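Isatin hydrolase (Ralstonia solanacearum, PDB 5NMP) hydrolyses isatin, opening the lactam ring to isatinate, as a manganese-binding enzyme of the cyclase family. Local coordinates at residues A[50-56]-A[67-73]; A[81-85]-A[96-101]. One frame throughout, in Å; residues are numbered along the deposited sequence.

Contact 1 (A[50-56]-A[67-73]); sequences PFKIERI and YWNNFSC
Strands 52-55 and 67-73 form the two arms of an antiparallel beta hairpin, their axes 4.7 Å apart at closest approach and their directions 154° apart. Lys52 with Ser72 and Glu54 with Asn70 are hydrogen-bonded pairs; Ile53 with Phe71 and Arg55 with Asn69 are non-hydrogen-bonded ones. Two bonds join each hydrogen-bonded pair, among them Lys52 N to Ser72 O at 2.8 Å, and a last bond, Ile56 N to Trp68 O, persists where the chain turns a corner.

On the face carrying Ile53 and Phe71, CG1 of Ile53 lies 3.7 Å from CB of Asn69. Asn69 ND2 turns back to bond Tyr67 OH, two residues earlier on the same strand and in the plane of the Asn69 amide; Tyr67 OH also bonds to Gly252 O of the second subunit. Farther along, the planes of the Phe51 and Phe71 rings are inclined by 27° and barely overlap, their centroids separated by 5.9 Å; CE2 of Phe51 meets CD1 of Phe71, and Cys73 SG approaches the Phe51 ring at its edge. On the opposite face, with Glu54, Asn70 OD1 accepts a bond from Gln49 N of the second subunit. Residues 70-73 pair antiparallel with a strand of that subunit, which carries the sheet across the dimer interface.

Ile56 turns CG1 beside its backbone N, which brings CD1 over one face of the Trp68 indole, 3.9 Å from the centroid of the five-membered ring and 3° from its normal.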
loop_
_atom_site.group_PDB
_atom_site.type_symbol
_atom_site.label_atom_id
_atom_site.label_comp_id
_atom_site.label_asym_id
_atom_site.label_seq_id
_atom_site.Cartn_x
_atom_site.Cartn_y
_atom_site.Cartn_z
ATOM N N PRO A 50 9.524 15.905 -8.339
ATOM C CA PRO A 50 9.058 14.870 -9.268
ATOM C C PRO A 50 9.597 13.504 -8.852
ATOM O O PRO A 50 10.465 13.433 -7.982
ATOM C CB PRO A 50 9.638 15.318 -10.611
ATOM C CG PRO A 50 10.846 16.110 -10.245
ATOM C CD PRO A 50 10.509 16.806 -8.961
ATOM N N PHE A 51 9.090 12.434 -9.455
ATOM C CA PHE A 51 9.569 11.097 -9.135
ATOM C C PHE A 51 10.912 10.830 -9.811
ATOM O O PHE A 51 11.020 10.886 -11.034
ATOM C CB PHE A 51 8.542 10.043 -9.555
ATOM C CG PHE A 51 8.914 8.641 -9.157
ATOM C CD1 PHE A 51 9.540 7.790 -10.056
ATOM C CD2 PHE A 51 8.642 8.175 -7.881
ATOM C CE1 PHE A 51 9.886 6.501 -9.686
ATOM C CE2 PHE A 51 8.985 6.886 -7.505
ATOM C CZ PHE A 51 9.607 6.050 -8.408
ATOM N N LYS A 52 11.936 10.551 -9.009
ATOM C CA LYS A 52 13.253 10.203 -9.540
ATOM C C LYS A 52 13.680 8.826 -9.054
ATOM O O LYS A 52 13.493 8.484 -7.886
ATOM C CB LYS A 52 14.306 11.239 -9.136
ATOM C CG LYS A 52 14.065 12.642 -9.669
ATOM C CD LYS A 52 15.306 13.506 -9.487
ATOM C CE LYS A 52 15.034 14.967 -9.815
ATOM N NZ LYS A 52 14.182 15.626 -8.783
ATOM N N ILE A 53 14.259 8.036 -9.950
ATOM C CA ILE A 53 14.700 6.695 -9.591
ATOM C C ILE A 53 16.105 6.423 -10.125
ATOM O O ILE A 53 16.421 6.727 -11.275
ATOM C CB ILE A 53 13.705 5.623 -10.103
ATOM C CG1 ILE A 53 14.067 4.240 -9.561
ATOM C CG2 ILE A 53 13.617 5.624 -11.627
ATOM C CD1 ILE A 53 13.021 3.186 -9.853
ATOM N N GLU A 54 16.957 5.872 -9.266
ATOM C CA GLU A 54 18.329 5.567 -9.646
ATOM C C GLU A 54 18.698 4.135 -9.268
ATOM O O GLU A 54 18.471 3.688 -8.142
ATOM C CB GLU A 54 19.299 6.558 -9.003
ATOM C CG GLU A 54 19.079 6.770 -7.519
ATOM C CD GLU A 54 20.044 7.779 -6.930
ATOM O OE1 GLU A 54 21.050 8.096 -7.600
ATOM O OE2 GLU A 54 19.794 8.258 -5.803
ATOM N N ARG A 55 19.268 3.421 -10.233
ATOM C CA ARG A 55 19.618 2.020 -10.060
ATOM C C ARG A 55 20.823 1.853 -9.133
ATOM O O ARG A 55 21.800 2.602 -9.224
ATOM C CB ARG A 55 19.899 1.390 -11.426
ATOM C CG ARG A 55 20.111 -0.106 -11.404
ATOM C CD ARG A 55 20.529 -0.614 -12.774
ATOM N NE ARG A 55 19.429 -0.608 -13.734
ATOM C CZ ARG A 55 19.526 -1.066 -14.979
ATOM N NH1 ARG A 55 20.675 -1.561 -15.417
ATOM N NH2 ARG A 55 18.476 -1.026 -15.788
ATOM N N ILE A 56 20.743 0.877 -8.233
ATOM C CA ILE A 56 21.856 0.565 -7.343
ATOM C C ILE A 56 22.732 -0.533 -7.948
ATOM O O ILE A 56 23.958 -0.421 -7.982
ATOM C CB ILE A 56 21.372 0.116 -5.948
ATOM C CG1 ILE A 56 20.345 1.099 -5.385
ATOM C CG2 ILE A 56 22.545 -0.028 -4.993
ATOM C CD1 ILE A 56 19.814 0.706 -4.021
ATOM N N TYR A 67 19.188 -7.073 -7.891
ATOM C CA TYR A 67 18.826 -5.843 -8.584
ATOM C C TYR A 67 17.868 -5.037 -7.718
ATOM O O TYR A 67 16.904 -5.587 -7.192
ATOM C CB TYR A 67 18.192 -6.159 -9.943
ATOM C CG TYR A 67 17.231 -5.105 -10.453
ATOM C CD1 TYR A 67 17.688 -3.865 -10.883
ATOM C CD2 TYR A 67 15.866 -5.360 -10.521
ATOM C CE1 TYR A 67 16.812 -2.902 -11.352
ATOM C CE2 TYR A 67 14.983 -4.406 -10.991
ATOM C CZ TYR A 67 15.462 -3.177 -11.405
ATOM O OH TYR A 67 14.591 -2.221 -11.874
ATOM N N TRP A 68 18.143 -3.744 -7.557
ATOM C CA TRP A 68 17.289 -2.861 -6.754
ATOM C C TRP A 68 17.599 -1.380 -6.983
ATOM O O TRP A 68 18.665 -1.028 -7.487
ATOM C CB TRP A 68 17.402 -3.191 -5.256
ATOM C CG TRP A 68 18.799 -3.177 -4.685
ATOM C CD1 TRP A 68 19.977 -3.163 -5.377
ATOM C CD2 TRP A 68 19.155 -3.179 -3.296
ATOM N NE1 TRP A 68 21.040 -3.158 -4.507
ATOM C CE2 TRP A 68 20.562 -3.165 -3.223
ATOM C CE3 TRP A 68 18.419 -3.188 -2.107
ATOM C CZ2 TRP A 68 21.247 -3.161 -2.012
ATOM C CZ3 TRP A 68 19.103 -3.185 -0.903
ATOM C CH2 TRP A 68 20.502 -3.172 -0.865
ATOM N N ASN A 69 16.655 -0.523 -6.600
ATOM C CA ASN A 69 16.755 0.915 -6.851
ATOM C C ASN A 69 16.626 1.768 -5.593
ATOM O O ASN A 69 16.109 1.316 -4.572
ATOM C CB ASN A 69 15.675 1.359 -7.848
ATOM C CG ASN A 69 15.699 0.565 -9.141
ATOM O OD1 ASN A 69 16.433 0.894 -10.073
ATOM N ND2 ASN A 69 14.879 -0.476 -9.211
ATOM N N ASN A 70 17.107 3.005 -5.684
ATOM C CA ASN A 70 16.726 4.068 -4.757
ATOM C C ASN A 70 15.749 4.998 -5.466
ATOM O O ASN A 70 15.833 5.163 -6.683
ATOM C CB ASN A 70 17.942 4.858 -4.276
ATOM C CG ASN A 70 18.806 4.080 -3.311
ATOM O OD1 ASN A 70 18.305 3.324 -2.479
ATOM N ND2 ASN A 70 20.115 4.267 -3.411
ATOM N N PHE A 71 14.825 5.606 -4.728
ATOM C CA PHE A 71 13.922 6.573 -5.348
ATOM C C PHE A 71 13.610 7.760 -4.445
ATOM O O PHE A 71 13.812 7.714 -3.231
ATOM C CB PHE A 71 12.615 5.897 -5.791
ATOM C CG PHE A 71 11.731 5.450 -4.655
ATOM C CD1 PHE A 71 10.663 6.236 -4.240
ATOM C CD2 PHE A 71 11.947 4.236 -4.021
ATOM C CE1 PHE A 71 9.839 5.825 -3.206
ATOM C CE2 PHE A 71 11.126 3.818 -2.986
ATOM C CZ PHE A 71 10.071 4.615 -2.577
ATOM N N SER A 72 13.129 8.830 -5.064
ATOM C CA SER A 72 12.725 10.024 -4.341
ATOM C C SER A 72 11.496 10.633 -5.000
ATOM O O SER A 72 11.356 10.603 -6.223
ATOM C CB SER A 72 13.865 11.041 -4.287
ATOM O OG SER A 72 14.327 11.367 -5.585
ATOM N N CYS A 73 10.604 11.173 -4.177
ATOM C CA CYS A 73 9.401 11.835 -4.661
ATOM C C CYS A 73 8.748 12.606 -3.521
ATOM O O CYS A 73 9.383 12.872 -2.499
ATOM C CB CYS A 73 8.418 10.822 -5.255
ATOM S SG CYS A 73 7.825 9.572 -4.094
#

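Contact 2 (A[81-85]-A[96-101]); sequences FDAPA and NSVDTI. With MN (manganese (II) ion), chain K.
Ala85 N donates to Asn96 O across 3.0 Å, the one hydrogen bond that joins 81-85 to the loop 96-101. It is bent, 151° at the hydrogen. The same oxygen also has carbon neighbours: Ala83 CB and Pro84 CD both approach to 3.3 Å. ND2 and CG of the Asn96 amide abut Ala85 CB, while ND2 itself bonds to Gly90 O within the intervening loop.

Beside this polar point is a small apolar cluster. Ile101 CD1 reaches the edge of the Phe81 ring near its plane, 3.8 Å from CE2, and also touches Ala83 CB and Pro84 CD. Val98 CG1 comes to 4.0 Å from Phe81 CD2. With CG anti to the backbone N (chi1 176°), Phe81 extends its ring toward both residues.

A second shell shapes the loop. Ser97 O accepts from both Thr100 N and Ile101 N, drawing the chain into a tight turn, and Ser97 OG donates to Asp99 OD1 while receiving a bond from Thr100 OG1.

Asp82 points away from this packing and binds manganese through OD1 at 2.2 Å, in a site completed in part by His76 and His80. Contact 2 therefore backs the strand that presents a metal ligand. Strand 80-82 lies between strands 225-228 and 255-257 of the mixed sheet; Phe81 and Ile101 touch Tyr225 of the former, and Asp82 faces His216 and His220 of helix 214-221.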
loop_
_atom_site.group_PDB
_atom_site.type_symbol
_atom_site.label_atom_id
_atom_site.label_comp_id
_atom_site.label_asym_id
_atom_site.label_seq_id
_atom_site.Cartn_x
_atom_site.Cartn_y
_atom_site.Cartn_z
ATOM N N PHE A 81 -2.716 9.353 -1.531
ATOM C CA PHE A 81 -3.733 9.446 -0.493
ATOM C C PHE A 81 -3.578 10.769 0.251
ATOM O O PHE A 81 -2.467 11.147 0.612
ATOM C CB PHE A 81 -3.588 8.246 0.457
ATOM C CG PHE A 81 -4.517 8.261 1.647
ATOM C CD1 PHE A 81 -5.702 7.543 1.625
ATOM C CD2 PHE A 81 -4.178 8.946 2.804
ATOM C CE1 PHE A 81 -6.548 7.536 2.720
ATOM C CE2 PHE A 81 -5.022 8.943 3.903
ATOM C CZ PHE A 81 -6.207 8.236 3.860
ATOM N N ASP A 82 -4.683 11.478 0.473
ATOM C CA ASP A 82 -4.646 12.731 1.231
ATOM C C ASP A 82 -5.162 12.530 2.653
ATOM O O ASP A 82 -6.326 12.189 2.854
ATOM C CB ASP A 82 -5.474 13.820 0.536
ATOM C CG ASP A 82 -4.840 14.314 -0.759
ATOM O OD1 ASP A 82 -3.601 14.476 -0.813
ATOM O OD2 ASP A 82 -5.590 14.549 -1.729
ATOM N N ALA A 83 -4.293 12.743 3.637
ATOM C CA ALA A 83 -4.687 12.674 5.044
ATOM C C ALA A 83 -5.186 14.044 5.519
ATOM O O ALA A 83 -4.805 15.067 4.955
ATOM C CB ALA A 83 -3.517 12.189 5.902
ATOM N N PRO A 84 -6.045 14.070 6.551
ATOM C CA PRO A 84 -6.614 15.344 7.019
ATOM C C PRO A 84 -5.573 16.385 7.443
ATOM O O PRO A 84 -5.836 17.582 7.353
ATOM C CB PRO A 84 -7.467 14.921 8.219
ATOM C CG PRO A 84 -7.844 13.512 7.922
ATOM C CD PRO A 84 -6.641 12.915 7.248
ATOM N N ALA A 85 -4.407 15.937 7.891
ATOM C CA ALA A 85 -3.354 16.847 8.333
ATOM C C ALA A 85 -2.811 17.685 7.180
ATOM O O ALA A 85 -2.160 18.707 7.397
ATOM C CB ALA A 85 -2.227 16.067 8.992
ATOM N N ASN A 96 -4.739 12.050 12.314
ATOM C CA ASN A 96 -4.911 12.817 11.087
ATOM C C ASN A 96 -3.767 12.647 10.088
ATOM O O ASN A 96 -3.815 13.192 8.987
ATOM C CB ASN A 96 -5.075 14.300 11.423
ATOM C CG ASN A 96 -3.828 14.893 12.049
ATOM O OD1 ASN A 96 -2.993 14.174 12.596
ATOM N ND2 ASN A 96 -3.699 16.211 11.977
ATOM N N SER A 97 -2.736 11.905 10.477
ATOM C CA SER A 97 -1.610 11.639 9.585
ATOM C C SER A 97 -1.574 10.161 9.208
ATOM O O SER A 97 -2.175 9.330 9.889
ATOM C CB SER A 97 -0.293 12.065 10.234
ATOM O OG SER A 97 -0.126 11.452 11.498
ATOM N N VAL A 98 -0.864 9.834 8.129
ATOM C CA VAL A 98 -0.910 8.482 7.568
ATOM C C VAL A 98 -0.331 7.417 8.501
ATOM O O VAL A 98 -0.553 6.223 8.303
ATOM C CB VAL A 98 -0.170 8.406 6.210
ATOM C CG1 VAL A 98 -0.978 9.096 5.121
ATOM C CG2 VAL A 98 1.225 9.001 6.316
ATOM N N ASP A 99 0.404 7.847 9.520
ATOM C CA ASP A 99 0.958 6.917 10.494
ATOM C C ASP A 99 0.074 6.781 11.737
ATOM O O ASP A 99 0.293 5.891 12.558
ATOM C CB ASP A 99 2.368 7.352 10.903
ATOM C CG ASP A 99 2.393 8.734 11.534
ATOM O OD1 ASP A 99 1.594 9.593 11.107
ATOM O OD2 ASP A 99 3.208 8.964 12.454
ATOM N N THR A 100 -0.921 7.656 11.877
ATOM C CA THR A 100 -1.769 7.638 13.069
ATOM C C THR A 100 -3.255 7.415 12.779
ATOM O O THR A 100 -4.028 7.158 13.702
ATOM C CB THR A 100 -1.627 8.945 13.881
ATOM O OG1 THR A 100 -2.084 10.054 13.099
ATOM C CG2 THR A 100 -0.177 9.171 14.289
ATOM N N ILE A 101 -3.658 7.520 11.515
ATOM C CA ILE A 101 -5.038 7.213 11.134
ATOM C C ILE A 101 -5.365 5.771 11.495
ATOM O O ILE A 101 -4.568 4.870 11.229
ATOM C CB ILE A 101 -5.285 7.419 9.621
ATOM C CG1 ILE A 101 -5.149 8.886 9.237
ATOM C CG2 ILE A 101 -6.665 6.922 9.217
ATOM C CD1 ILE A 101 -5.173 9.109 7.743
HETATM MN MN MN K . -2.631 15.287 -2.562
#

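In the fold
The two contacts follow one another along the chain, the hairpin first, and strand 66-74 is followed directly by strand 80-82. Their centres are 25 Å apart, and their nearest atoms remain about 11 Å from one another. The hairpin of contact 1 is partly buried, 23 Å from the chain centre, and relies on a regular backbone ladder continued by the second subunit. Contact 2 is wholly buried, 13 Å from the centre, and combines a single backbone bond with aliphatic and aromatic packing beside the metal site. It buries 292 Å², both sides summed, against 694 Å² for the hairpin. Both contacts touch the second subunit, but only contact 2 contains a manganese ligand.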